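Local coordinates for protein SsfS6 (Streptomyces sp. SF2575, PDB 4G2T) that has the two-domain GT-B fold of the erythromycin CIII-like family and binds thymidine-5'-diphosphate in a pocket lined largely by its C-terminal half, at residues A[303-308]-A[320-325]; A[228-233]-A[295-300]; A[152-157]-A[332-337]; A[265-270]-A[289-294]. All coordinates share one frame; numbering follows the deposited sequence.

From the N terminus, the chain first opens contact 3 at the loop 152-157 that follows strand 146-149 of the seven-stranded sheet; the long excursion it starts closes only at helix 332-340, so the other three contacts lie inside it. Contact 2 opens next, at strand 228-232, and closes at 295-300. Nested within it, contact 4 joins strand 265-269 to residues 289-294. Contact 1 follows in series, pairing 303-308 with 320-325, and no two contacts cross. Contacts 1, 2 and 4 thus build neighbouring parts of the six-stranded sheet, with contacts 1 and 4 both touching thymidine-5'-diphosphate, whereas contact 3 ties the two halves of the GT-B fold together.

Contact 1. Residues A[303-308]-A[320-325]; sequences VVHHGG and VPQVSV. With TYD (thymidine-5'-diphosphate), chain B.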
loop_
_atom_site.group_PDB
_atom_site.type_symbol
_atom_site.label_atom_id
_atom_site.label_comp_id
_atom_site.label_asym_id
_atom_site.label_seq_id
_atom_site.Cartn_x
_atom_site.Cartn_y
_atom_site.Cartn_z
ATOM N N VAL A 303 25.639 -2.875 5.626
ATOM C CA VAL A 303 25.193 -1.628 5.013
ATOM C C VAL A 303 25.970 -0.414 5.517
ATOM O O VAL A 303 26.106 -0.208 6.722
ATOM C CB VAL A 303 23.694 -1.383 5.270
ATOM C CG1 VAL A 303 23.233 -0.113 4.569
ATOM C CG2 VAL A 303 22.878 -2.575 4.811
ATOM N N VAL A 304 26.474 0.389 4.585
ATOM C CA VAL A 304 27.106 1.659 4.921
ATOM C C VAL A 304 26.140 2.795 4.610
ATOM O O VAL A 304 25.716 2.957 3.465
ATOM C CB VAL A 304 28.396 1.875 4.114
ATOM C CG1 VAL A 304 29.013 3.225 4.449
ATOM C CG2 VAL A 304 29.378 0.751 4.381
ATOM N N HIS A 305 25.787 3.580 5.623
ATOM C CA HIS A 305 24.798 4.636 5.425
ATOM C C HIS A 305 25.062 5.936 6.187
ATOM O O HIS A 305 26.054 6.068 6.903
ATOM C CB HIS A 305 23.387 4.117 5.716
ATOM C CG HIS A 305 23.211 3.577 7.101
ATOM N ND1 HIS A 305 23.008 4.389 8.196
ATOM C CD2 HIS A 305 23.203 2.308 7.568
ATOM C CE1 HIS A 305 22.884 3.643 9.278
ATOM N NE2 HIS A 305 22.998 2.375 8.924
ATOM N N HIS A 306 24.149 6.888 6.016
ATOM C CA HIS A 306 24.298 8.237 6.548
ATOM C C HIS A 306 23.649 8.392 7.918
ATOM O O HIS A 306 23.460 9.510 8.399
ATOM C CB HIS A 306 23.672 9.242 5.583
ATOM C CG HIS A 306 22.187 9.114 5.464
ATOM N ND1 HIS A 306 21.569 7.957 5.033
ATOM C CD2 HIS A 306 21.189 9.994 5.723
ATOM C CE1 HIS A 306 20.261 8.132 5.031
ATOM N NE2 HIS A 306 20.003 9.361 5.445
ATOM N N GLY A 307 23.301 7.272 8.539
ATOM C CA GLY A 307 22.666 7.291 9.843
ATOM C C GLY A 307 21.194 7.655 9.786
ATOM O O GLY A 307 20.586 7.958 10.813
ATOM N N GLY A 308 20.622 7.624 8.586
ATOM C CA GLY A 308 19.218 7.944 8.394
ATOM C C GLY A 308 18.304 7.077 9.238
ATOM O O GLY A 308 18.508 5.867 9.339
ATOM N N VAL A 320 20.860 -6.753 9.951
ATOM C CA VAL A 320 22.066 -6.507 9.171
ATOM C C VAL A 320 22.950 -5.464 9.848
ATOM O O VAL A 320 22.492 -4.364 10.153
ATOM C CB VAL A 320 21.726 -6.041 7.741
ATOM C CG1 VAL A 320 22.981 -5.578 7.017
ATOM C CG2 VAL A 320 21.038 -7.157 6.968
ATOM N N PRO A 321 24.224 -5.816 10.094
ATOM C CA PRO A 321 25.187 -4.890 10.702
ATOM C C PRO A 321 25.409 -3.662 9.827
ATOM O O PRO A 321 25.491 -3.781 8.604
ATOM C CB PRO A 321 26.469 -5.725 10.796
ATOM C CG PRO A 321 26.295 -6.814 9.797
ATOM C CD PRO A 321 24.831 -7.121 9.792
ATOM N N GLN A 322 25.506 -2.495 10.454
ATOM C CA GLN A 322 25.551 -1.237 9.721
ATOM C C GLN A 322 26.822 -0.440 9.998
ATOM O O GLN A 322 27.356 -0.467 11.103
ATOM C CB GLN A 322 24.341 -0.379 10.093
ATOM C CG GLN A 322 23.055 -1.161 10.287
ATOM C CD GLN A 322 21.987 -0.353 10.999
ATOM O OE1 GLN A 322 21.955 0.874 10.906
ATOM N NE2 GLN A 322 21.111 -1.039 11.724
ATOM N N VAL A 323 27.301 0.273 8.985
ATOM C CA VAL A 323 28.345 1.267 9.191
ATOM C C VAL A 323 27.703 2.643 9.085
ATOM O O VAL A 323 27.488 3.161 7.989
ATOM C CB VAL A 323 29.490 1.134 8.171
ATOM C CG1 VAL A 323 30.516 2.240 8.381
ATOM C CG2 VAL A 323 30.148 -0.231 8.293
ATOM N N SER A 324 27.379 3.222 10.236
ATOM C CA SER A 324 26.644 4.479 10.278
ATOM C C SER A 324 27.571 5.690 10.281
ATOM O O SER A 324 28.434 5.823 11.148
ATOM C CB SER A 324 25.726 4.518 11.501
ATOM O OG SER A 324 24.985 5.725 11.545
ATOM N N VAL A 325 27.384 6.565 9.300
ATOM C CA VAL A 325 28.097 7.834 9.247
ATOM C C VAL A 325 27.087 8.960 9.448
ATOM O O VAL A 325 26.567 9.516 8.481
ATOM C CB VAL A 325 28.825 8.018 7.904
ATOM C CG1 VAL A 325 29.712 9.255 7.945
ATOM C CG2 VAL A 325 29.650 6.784 7.576
HETATM P PA TYD B . 16.052 7.978 5.907
HETATM O O1A TYD B . 16.694 6.651 6.231
HETATM O O2A TYD B . 15.418 8.556 7.152
HETATM O O3A TYD B . 17.153 8.938 5.353
HETATM P PB TYD B . 16.774 10.373 4.866
HETATM O O1B TYD B . 15.612 10.907 5.667
HETATM O O2B TYD B . 17.974 11.269 5.056
HETATM O O3B TYD B . 16.397 10.335 3.403
HETATM O "O5'" TYD B . 14.963 7.788 4.807
HETATM C "C5'" TYD B . 15.288 7.172 3.618
HETATM C "C4'" TYD B . 14.184 6.249 3.239
HETATM O "O4'" TYD B . 14.175 6.056 1.865
HETATM C "C3'" TYD B . 14.408 4.902 3.873
HETATM O "O3'" TYD B . 13.197 4.321 4.174
HETATM C "C2'" TYD B . 15.163 4.083 2.879
HETATM C "C1'" TYD B . 14.605 4.689 1.538
HETATM N N1 TYD B . 15.441 4.470 0.260
HETATM C C2 TYD B . 15.604 3.165 -0.347
HETATM O O2 TYD B . 15.076 2.187 0.151
HETATM N N3 TYD B . 16.376 2.984 -1.518
HETATM C C4 TYD B . 17.002 4.085 -2.122
HETATM O O4 TYD B . 17.674 3.930 -3.144
HETATM C C5 TYD B . 16.837 5.435 -1.507
HETATM C C5M TYD B . 17.500 6.607 -2.147
HETATM C C6 TYD B . 16.086 5.616 -0.366
#
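The carbonyl oxygen of V303 is gripped twice from the partner strand: V323 N donates a hydrogen bond to V303 O at 2.6 Å, and the CA-H of Q322 leans on the same atom. V323 O likewise receives H305 N, and H305 O takes V325 N at 2.8 Å, so the two strands run parallel as immediate neighbours. V304 and V323, branched residues suited to an extended buried backbone, lie side by side on one face, CG2 of V304 against CB of V323. On the other face stands the H305 ring, its CG turned in between backbone N and carbonyl carbon (chi1 58°). Its NE2 donates to Q322 OE1 at 2.7 Å, with ring and amide planes 45° apart, while ND1 accepts G307 N; a bond at each nitrogen fixes the ring's rotation. G307 has a positive phi of 77°, readily adopted by glycine. H306 instead serves the diphosphate: H306 NE2 donates to TYD O2B at 2.8 Å, and H306 NE2 also donates to TYD O3A at 2.9 Å. G308 N lies over one face of that ring. G308 stands at the N-cap position of helix 309-317, whose G310 N and T311 N also bind the ligand: a beta-alpha-beta unit with a diphosphate site at the strand end and helix N terminus.

Contact 2. Residues A[228-233]-A[295-300]; sequences RLCLTF and AIMPAC
Strand 228-232, an inner strand of the six-stranded parallel sheet, is covered here by the turn that ends helix 293-296, with R228 and C230 reaching to A299, C300, I296 and M297. The polar link is at the start of the strand: R228 NH1 donates to A299 O at 2.7 Å, in the carbonyl plane and on a lone pair, although the oxygen sits 22° out of the guanidinium plane. The extended first two torsions of the arginine bring CD alongside A299 O, and the bend at chi3 (-67°) then swings the guanidinium so that NH1 reaches it. Arginine suits this spot because its other nitrogens are used as well, NE in a salt bridge with E265. Deeper in, the contact is apolar. C230 directs SG away from its own N (chi1 177°) to meet I296 CD1 at 3.8 Å, while its CB faces C300 SG, also at 3.8 Å. M297, modelled as selenomethionine, curls back so that its CE reaches C230 CB. A small cysteine fits among three neighbours at once. The turn is a short 3-10 stretch, with A299 N bonded to I296 O and C300 N to M297 O, and at its outer side P298 packs on R16 of the second subunit. Such a connection, returning from the edge strand 285-289 across the sheet to strand 302-305, belongs to the long crossover of a Rossmann-like fold.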
loop_
_atom_site.group_PDB
_atom_site.type_symbol
_atom_site.label_atom_id
_atom_site.label_comp_id
_atom_site.label_asym_id
_atom_site.label_seq_id
_atom_site.Cartn_x
_atom_site.Cartn_y
_atom_site.Cartn_z
ATOM N N ARG A 228 27.953 -9.330 0.176
ATOM C CA ARG A 228 27.397 -8.190 -0.542
ATOM C C ARG A 228 27.153 -7.004 0.388
ATOM O O ARG A 228 26.599 -7.159 1.475
ATOM C CB ARG A 228 26.105 -8.581 -1.268
ATOM C CG ARG A 228 25.550 -7.499 -2.182
ATOM C CD ARG A 228 24.333 -7.978 -2.966
ATOM N NE ARG A 228 24.664 -9.018 -3.937
ATOM C CZ ARG A 228 24.082 -10.213 -3.982
ATOM N NH1 ARG A 228 23.134 -10.524 -3.110
ATOM N NH2 ARG A 228 24.447 -11.095 -4.901
ATOM N N LEU A 229 27.572 -5.819 -0.048
ATOM C CA LEU A 229 27.417 -4.608 0.750
ATOM C C LEU A 229 26.449 -3.628 0.092
ATOM O O LEU A 229 26.480 -3.430 -1.122
ATOM C CB LEU A 229 28.778 -3.942 0.986
ATOM C CG LEU A 229 28.836 -2.622 1.764
ATOM C CD1 LEU A 229 30.092 -2.564 2.620
ATOM C CD2 LEU A 229 28.788 -1.418 0.829
ATOM N N CYS A 230 25.594 -3.012 0.902
ATOM C CA CYS A 230 24.674 -1.997 0.409
ATOM C C CYS A 230 25.124 -0.600 0.822
ATOM O O CYS A 230 25.296 -0.316 2.006
ATOM C CB CYS A 230 23.253 -2.256 0.909
ATOM S SG CYS A 230 22.068 -0.982 0.418
ATOM N N LEU A 231 25.310 0.268 -0.164
ATOM C CA LEU A 231 25.755 1.632 0.087
ATOM C C LEU A 231 24.646 2.627 -0.240
ATOM O O LEU A 231 24.258 2.775 -1.397
ATOM C CB LEU A 231 27.003 1.937 -0.742
ATOM C CG LEU A 231 27.607 3.336 -0.610
ATOM C CD1 LEU A 231 28.103 3.584 0.806
ATOM C CD2 LEU A 231 28.728 3.528 -1.620
ATOM N N THR A 232 24.136 3.305 0.782
ATOM C CA THR A 232 23.040 4.250 0.593
ATOM C C THR A 232 23.154 5.448 1.530
ATOM O O THR A 232 23.539 5.305 2.686
ATOM C CB THR A 232 21.669 3.571 0.800
ATOM O OG1 THR A 232 20.629 4.553 0.731
ATOM C CG2 THR A 232 21.612 2.867 2.150
ATOM N N PHE A 233 22.818 6.633 1.027
ATOM C CA PHE A 233 22.864 7.844 1.843
ATOM C C PHE A 233 21.501 8.521 1.968
ATOM O O PHE A 233 21.400 9.648 2.451
ATOM C CB PHE A 233 23.907 8.829 1.305
ATOM C CG PHE A 233 25.319 8.501 1.707
ATOM C CD1 PHE A 233 25.571 7.613 2.741
ATOM C CD2 PHE A 233 26.393 9.087 1.059
ATOM C CE1 PHE A 233 26.867 7.310 3.116
ATOM C CE2 PHE A 233 27.692 8.788 1.429
ATOM C CZ PHE A 233 27.928 7.899 2.459
ATOM N N ALA A 295 13.513 -4.807 0.295
ATOM C CA ALA A 295 13.504 -5.743 -0.821
ATOM C C ALA A 295 14.881 -6.358 -1.066
ATOM O O ALA A 295 14.983 -7.497 -1.524
ATOM C CB ALA A 295 12.994 -5.058 -2.083
ATOM N N ILE A 296 15.936 -5.610 -0.757
ATOM C CA ILE A 296 17.296 -6.062 -1.045
ATOM C C ILE A 296 18.079 -6.503 0.194
ATOM O O ILE A 296 19.116 -7.153 0.072
ATOM C CB ILE A 296 18.111 -4.982 -1.790
ATOM C CG1 ILE A 296 18.329 -3.762 -0.894
ATOM C CG2 ILE A 296 17.420 -4.591 -3.087
ATOM C CD1 ILE A 296 19.234 -2.712 -1.503
HETATM N N MSE A 297 17.583 -6.146 1.376
HETATM C CA MSE A 297 18.246 -6.502 2.637
HETATM C C MSE A 297 18.571 -7.992 2.840
HETATM O O MSE A 297 19.659 -8.314 3.316
HETATM C CB MSE A 297 17.479 -5.951 3.849
HETATM C CG MSE A 297 17.757 -4.487 4.169
HETATM SE SE MSE A 297 19.649 -4.080 4.424
HETATM C CE MSE A 297 20.086 -3.451 2.627
ATOM N N PRO A 298 17.637 -8.903 2.497
ATOM C CA PRO A 298 17.984 -10.324 2.638
ATOM C C PRO A 298 19.176 -10.747 1.780
ATOM O O PRO A 298 19.820 -11.750 2.081
ATOM C CB PRO A 298 16.718 -11.039 2.159
ATOM C CG PRO A 298 15.624 -10.080 2.435
ATOM C CD PRO A 298 16.210 -8.727 2.166
ATOM N N ALA A 299 19.462 -9.987 0.728
ATOM C CA ALA A 299 20.563 -10.309 -0.171
ATOM C C ALA A 299 21.847 -9.569 0.199
ATOM O O ALA A 299 22.815 -9.578 -0.560
ATOM C CB ALA A 299 20.173 -10.008 -1.612
ATOM N N CYS A 300 21.852 -8.934 1.367
ATOM C CA CYS A 300 23.009 -8.158 1.808
ATOM C C CYS A 300 23.567 -8.653 3.140
ATOM O O CYS A 300 22.874 -9.322 3.906
ATOM C CB CYS A 300 22.651 -6.674 1.910
ATOM S SG CYS A 300 22.191 -5.905 0.339
#

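Contact 3. Residues A[152-157]-A[332-337]; sequences RLASPE and WDSARL
S334, on helix 332-340, meets L153 and A154, and its short side chain can be followed atom by atom. CB packs on L153 CB at 3.6 Å and lies near L153 CD1. One bond further, OG is turned to the side of its own backbone N (chi1 -62°), where it faces the loop. There it receives a weak hydrogen bond from A154 N at 3.3 Å. Two waters also bond to it: water 1 accepts from L153 N and donates to S334 OG, while S334 OG donates to water 2 at 2.8 Å, and that water in turn donates to A154 O. A hydroxyl that can both give and accept is therefore well suited to a loop offering N-H and C=O groups without regular structure. Around this polar centre the contacts are apolar or mixed. L153 CD1 comes over S334 O, and the small A154 CB touches both D333 CB at 3.9 Å and L337 CD2 at 4.2 Å. P156 and D333 run alongside one another in opposite senses, P156 CG beside D333 OD2; the other carboxylate oxygen, D333 OD1, is engaged in a salt bridge with R336 NH1 at 2.9 Å. Beside the contact, R152 pairs with both E129 and E330. Water-bridged and modest in area, the contact joins the N-terminal and C-terminal halves across the interdomain cleft of a GT-B fold.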
loop_
_atom_site.group_PDB
_atom_site.type_symbol
_atom_site.label_atom_id
_atom_site.label_comp_id
_atom_site.label_asym_id
_atom_site.label_seq_id
_atom_site.Cartn_x
_atom_site.Cartn_y
_atom_site.Cartn_z
ATOM N N ARG A 152 11.823 6.939 14.892
ATOM C CA ARG A 152 13.248 7.029 15.190
ATOM C C ARG A 152 13.632 6.089 16.329
ATOM O O ARG A 152 12.800 5.756 17.174
ATOM C CB ARG A 152 13.607 8.468 15.566
ATOM C CG ARG A 152 13.188 9.499 14.528
ATOM C CD ARG A 152 13.173 10.910 15.091
ATOM N NE ARG A 152 12.839 11.889 14.062
ATOM C CZ ARG A 152 11.598 12.231 13.729
ATOM N NH1 ARG A 152 10.566 11.678 14.352
ATOM N NH2 ARG A 152 11.388 13.130 12.778
ATOM N N LEU A 153 14.892 5.663 16.346
ATOM C CA LEU A 153 15.416 4.868 17.453
ATOM C C LEU A 153 15.353 5.674 18.741
ATOM O O LEU A 153 15.061 5.141 19.811
ATOM C CB LEU A 153 16.861 4.445 17.182
ATOM C CG LEU A 153 17.092 3.160 16.390
ATOM C CD1 LEU A 153 18.578 2.954 16.140
ATOM C CD2 LEU A 153 16.508 1.971 17.135
ATOM N N ALA A 154 15.631 6.967 18.623
ATOM C CA ALA A 154 15.547 7.883 19.749
ATOM C C ALA A 154 15.071 9.246 19.266
ATOM O O ALA A 154 15.602 9.790 18.298
ATOM C CB ALA A 154 16.895 8.003 20.439
ATOM N N SER A 155 14.063 9.789 19.938
ATOM C CA SER A 155 13.527 11.095 19.581
ATOM C C SER A 155 13.798 12.104 20.689
ATOM O O SER A 155 13.054 12.165 21.668
ATOM C CB SER A 155 12.024 11.003 19.312
ATOM O OG SER A 155 11.745 10.067 18.285
ATOM N N PRO A 156 14.878 12.889 20.540
ATOM C CA PRO A 156 15.246 13.928 21.508
ATOM C C PRO A 156 14.086 14.879 21.774
ATOM O O PRO A 156 13.665 15.609 20.875
ATOM C CB PRO A 156 16.386 14.666 20.804
ATOM C CG PRO A 156 16.997 13.639 19.919
ATOM C CD PRO A 156 15.850 12.798 19.436
ATOM N N GLU A 157 13.579 14.859 23.002
ATOM C CA GLU A 157 12.432 15.674 23.390
ATOM C C GLU A 157 12.739 17.165 23.291
ATOM O O GLU A 157 11.832 17.996 23.244
ATOM C CB GLU A 157 12.000 15.321 24.813
ATOM C CG GLU A 157 13.096 15.507 25.851
ATOM C CD GLU A 157 12.930 14.589 27.043
ATOM O OE1 GLU A 157 12.647 15.091 28.151
ATOM O OE2 GLU A 157 13.086 13.360 26.873
ATOM N N TRP A 332 21.822 11.597 15.578
ATOM C CA TRP A 332 23.015 11.322 16.378
ATOM C C TRP A 332 22.761 10.343 17.520
ATOM O O TRP A 332 23.537 9.411 17.728
ATOM C CB TRP A 332 23.612 12.624 16.922
ATOM C CG TRP A 332 24.412 13.383 15.909
ATOM C CD1 TRP A 332 24.772 12.958 14.664
ATOM C CD2 TRP A 332 24.955 14.701 16.058
ATOM N NE1 TRP A 332 25.505 13.930 14.027
ATOM C CE2 TRP A 332 25.632 15.009 14.859
ATOM C CE3 TRP A 332 24.935 15.649 17.084
ATOM C CZ2 TRP A 332 26.282 16.225 14.662
ATOM C CZ3 TRP A 332 25.581 16.856 16.886
ATOM C CH2 TRP A 332 26.245 17.133 15.684
ATOM N N ASP A 333 21.676 10.558 18.259
ATOM C CA ASP A 333 21.318 9.684 19.373
ATOM C C ASP A 333 21.100 8.244 18.919
ATOM O O ASP A 333 21.521 7.303 19.592
ATOM C CB ASP A 333 20.067 10.203 20.086
ATOM C CG ASP A 333 20.361 11.377 21.001
ATOM O OD1 ASP A 333 21.443 11.985 20.861
ATOM O OD2 ASP A 333 19.510 11.691 21.859
ATOM N N SER A 334 20.446 8.081 17.774
ATOM C CA SER A 334 20.155 6.758 17.232
ATOM C C SER A 334 21.430 5.995 16.885
ATOM O O SER A 334 21.515 4.784 17.090
ATOM C CB SER A 334 19.261 6.873 15.997
ATOM O OG SER A 334 18.016 7.467 16.325
ATOM N N ALA A 335 22.419 6.710 16.360
ATOM C CA ALA A 335 23.688 6.098 15.987
ATOM C C ALA A 335 24.507 5.732 17.221
ATOM O O ALA A 335 25.377 4.861 17.165
ATOM C CB ALA A 335 24.477 7.024 15.082
ATOM N N ARG A 336 24.226 6.403 18.333
ATOM C CA ARG A 336 24.896 6.109 19.594
ATOM C C ARG A 336 24.318 4.846 20.223
ATOM O O ARG A 336 25.054 4.005 20.738
ATOM C CB ARG A 336 24.771 7.288 20.558
ATOM C CG ARG A 336 25.536 8.525 20.117
ATOM C CD ARG A 336 25.215 9.721 20.996
ATOM N NE ARG A 336 25.918 10.922 20.553
ATOM C CZ ARG A 336 25.443 12.155 20.679
ATOM N NH1 ARG A 336 24.255 12.357 21.232
ATOM N NH2 ARG A 336 26.153 13.189 20.247
ATOM N N LEU A 337 22.994 4.722 20.175
ATOM C CA LEU A 337 22.316 3.526 20.659
ATOM C C LEU A 337 22.714 2.319 19.818
ATOM O O LEU A 337 22.812 1.200 20.323
ATOM C CB LEU A 337 20.797 3.712 20.617
ATOM C CG LEU A 337 20.096 4.276 21.856
ATOM C CD1 LEU A 337 20.617 5.658 22.219
ATOM C CD2 LEU A 337 18.590 4.309 21.641
HETATM O O HOH W 1 16.611 5.701 14.117
HETATM O O HOH W 2 18.355 10.184 16.965
#

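Contact 4. Residues A[265-270]-A[289-294]; sequences EVVVAV and GQFPLS. With TYD (thymidine-5'-diphosphate), chain B.
F291 and V267 cross at about a right angle, CD2 of the ring 3.9 Å from V267 CG1, at the C-terminal end of strand 265-269 in the Rossmann-like parallel sheet, where it meets the loop leading to helix 293-296. With CG beside its backbone N (chi1 -53°), F291 turns its ring back along the strand and presents an edge to V268 O. L293 comes from the other end of the loop, its CD2 on the A269 methyl. At the start of the loop the backbones pair through G289: its N bonds V268 O at 2.9 Å, and V270 N reaches G289 O from above the carbonyl plane, 63° out of it. A small A269 keeps its CB close to TYD O4, so the base fits against the strand end. The backbone of the loop reads the base: L293 N donates to TYD O2 at 3.0 Å, and TYD N3 donates to F291 O at 2.6 Å. Q290, bent at chi2, lays its amide over one face of the thymine, with NE2 3.4 Å from the methyl carbon C5M.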
loop_
_atom_site.group_PDB
_atom_site.type_symbol
_atom_site.label_atom_id
_atom_site.label_comp_id
_atom_site.label_asym_id
_atom_site.label_seq_id
_atom_site.Cartn_x
_atom_site.Cartn_y
_atom_site.Cartn_z
ATOM N N GLU A 265 30.955 -7.343 -2.829
ATOM C CA GLU A 265 30.145 -6.996 -3.986
ATOM C C GLU A 265 29.202 -5.901 -3.518
ATOM O O GLU A 265 28.412 -6.114 -2.602
ATOM C CB GLU A 265 29.349 -8.207 -4.466
ATOM C CG GLU A 265 28.450 -7.929 -5.659
ATOM C CD GLU A 265 27.561 -9.107 -6.006
ATOM O OE1 GLU A 265 27.270 -9.920 -5.102
ATOM O OE2 GLU A 265 27.155 -9.223 -7.181
ATOM N N VAL A 266 29.286 -4.721 -4.120
ATOM C CA VAL A 266 28.531 -3.587 -3.597
ATOM C C VAL A 266 27.337 -3.166 -4.454
ATOM O O VAL A 266 27.394 -3.176 -5.684
ATOM C CB VAL A 266 29.441 -2.370 -3.318
ATOM C CG1 VAL A 266 30.441 -2.701 -2.221
ATOM C CG2 VAL A 266 30.162 -1.946 -4.575
ATOM N N VAL A 267 26.251 -2.807 -3.778
ATOM C CA VAL A 267 25.062 -2.276 -4.426
ATOM C C VAL A 267 24.769 -0.897 -3.849
ATOM O O VAL A 267 24.735 -0.723 -2.631
ATOM C CB VAL A 267 23.839 -3.188 -4.201
ATOM C CG1 VAL A 267 22.569 -2.511 -4.690
ATOM C CG2 VAL A 267 24.040 -4.529 -4.891
ATOM N N VAL A 268 24.567 0.083 -4.722
ATOM C CA VAL A 268 24.318 1.446 -4.272
ATOM C C VAL A 268 22.846 1.834 -4.393
ATOM O O VAL A 268 22.322 1.987 -5.497
ATOM C CB VAL A 268 25.178 2.464 -5.044
ATOM C CG1 VAL A 268 24.950 3.865 -4.503
ATOM C CG2 VAL A 268 26.648 2.087 -4.953
ATOM N N ALA A 269 22.186 1.989 -3.250
ATOM C CA ALA A 269 20.798 2.433 -3.223
ATOM C C ALA A 269 20.738 3.956 -3.197
ATOM O O ALA A 269 20.932 4.579 -2.155
ATOM C CB ALA A 269 20.072 1.847 -2.022
ATOM N N VAL A 270 20.467 4.547 -4.356
ATOM C CA VAL A 270 20.460 5.996 -4.501
ATOM C C VAL A 270 19.484 6.361 -5.616
ATOM O O VAL A 270 19.091 5.497 -6.397
ATOM C CB VAL A 270 21.879 6.519 -4.827
ATOM C CG1 VAL A 270 22.265 6.163 -6.256
ATOM C CG2 VAL A 270 21.988 8.022 -4.588
ATOM N N GLY A 289 21.071 2.242 -8.139
ATOM C CA GLY A 289 19.769 2.801 -8.448
ATOM C C GLY A 289 18.814 2.737 -7.274
ATOM O O GLY A 289 19.202 2.375 -6.164
ATOM N N GLN A 290 17.561 3.103 -7.519
ATOM C CA GLN A 290 16.545 3.106 -6.474
ATOM C C GLN A 290 16.121 1.694 -6.091
ATOM O O GLN A 290 15.443 1.009 -6.856
ATOM C CB GLN A 290 15.323 3.916 -6.916
ATOM C CG GLN A 290 15.259 5.320 -6.336
ATOM C CD GLN A 290 14.762 5.339 -4.903
ATOM O OE1 GLN A 290 14.310 4.323 -4.375
ATOM N NE2 GLN A 290 14.838 6.503 -4.266
ATOM N N PHE A 291 16.530 1.265 -4.902
ATOM C CA PHE A 291 16.118 -0.030 -4.377
ATOM C C PHE A 291 15.582 0.121 -2.961
ATOM O O PHE A 291 16.329 0.482 -2.050
ATOM C CB PHE A 291 17.287 -1.018 -4.375
ATOM C CG PHE A 291 17.966 -1.164 -5.706
ATOM C CD1 PHE A 291 17.316 -1.765 -6.770
ATOM C CD2 PHE A 291 19.264 -0.715 -5.886
ATOM C CE1 PHE A 291 17.945 -1.902 -7.994
ATOM C CE2 PHE A 291 19.897 -0.850 -7.106
ATOM C CZ PHE A 291 19.236 -1.445 -8.161
ATOM N N PRO A 292 14.278 -0.138 -2.776
ATOM C CA PRO A 292 13.687 -0.205 -1.438
ATOM C C PRO A 292 14.464 -1.210 -0.603
ATOM O O PRO A 292 14.548 -2.378 -0.981
ATOM C CB PRO A 292 12.272 -0.717 -1.712
ATOM C CG PRO A 292 11.971 -0.238 -3.088
ATOM C CD PRO A 292 13.273 -0.328 -3.833
ATOM N N LEU A 293 15.037 -0.747 0.504
ATOM C CA LEU A 293 15.966 -1.549 1.294
ATOM C C LEU A 293 15.401 -2.900 1.726
ATOM O O LEU A 293 16.087 -3.916 1.635
ATOM C CB LEU A 293 16.457 -0.755 2.507
ATOM C CG LEU A 293 17.218 0.530 2.171
ATOM C CD1 LEU A 293 17.769 1.179 3.431
ATOM C CD2 LEU A 293 18.334 0.254 1.172
ATOM N N SER A 294 14.148 -2.911 2.171
ATOM C CA SER A 294 13.500 -4.139 2.630
ATOM C C SER A 294 13.474 -5.224 1.555
ATOM O O SER A 294 13.423 -6.414 1.865
ATOM C CB SER A 294 12.076 -3.851 3.112
ATOM O OG SER A 294 11.293 -3.284 2.076
HETATM P PA TYD B . 16.052 7.978 5.907
HETATM O O1A TYD B . 16.694 6.651 6.231
HETATM O O2A TYD B . 15.418 8.556 7.152
HETATM O O3A TYD B . 17.153 8.938 5.353
HETATM P PB TYD B . 16.774 10.373 4.866
HETATM O O1B TYD B . 15.612 10.907 5.667
HETATM O O2B TYD B . 17.974 11.269 5.056
HETATM O O3B TYD B . 16.397 10.335 3.403
HETATM O "O5'" TYD B . 14.963 7.788 4.807
HETATM C "C5'" TYD B . 15.288 7.172 3.618
HETATM C "C4'" TYD B . 14.184 6.249 3.239
HETATM O "O4'" TYD B . 14.175 6.056 1.865
HETATM C "C3'" TYD B . 14.408 4.902 3.873
HETATM O "O3'" TYD B . 13.197 4.321 4.174
HETATM C "C2'" TYD B . 15.163 4.083 2.879
HETATM C "C1'" TYD B . 14.605 4.689 1.538
HETATM N N1 TYD B . 15.441 4.470 0.260
HETATM C C2 TYD B . 15.604 3.165 -0.347
HETATM O O2 TYD B . 15.076 2.187 0.151
HETATM N N3 TYD B . 16.376 2.984 -1.518
HETATM C C4 TYD B . 17.002 4.085 -2.122
HETATM O O4 TYD B . 17.674 3.930 -3.144
HETATM C C5 TYD B . 16.837 5.435 -1.507
HETATM C C5M TYD B . 17.500 6.607 -2.147
HETATM C C6 TYD B . 16.086 5.616 -0.366
#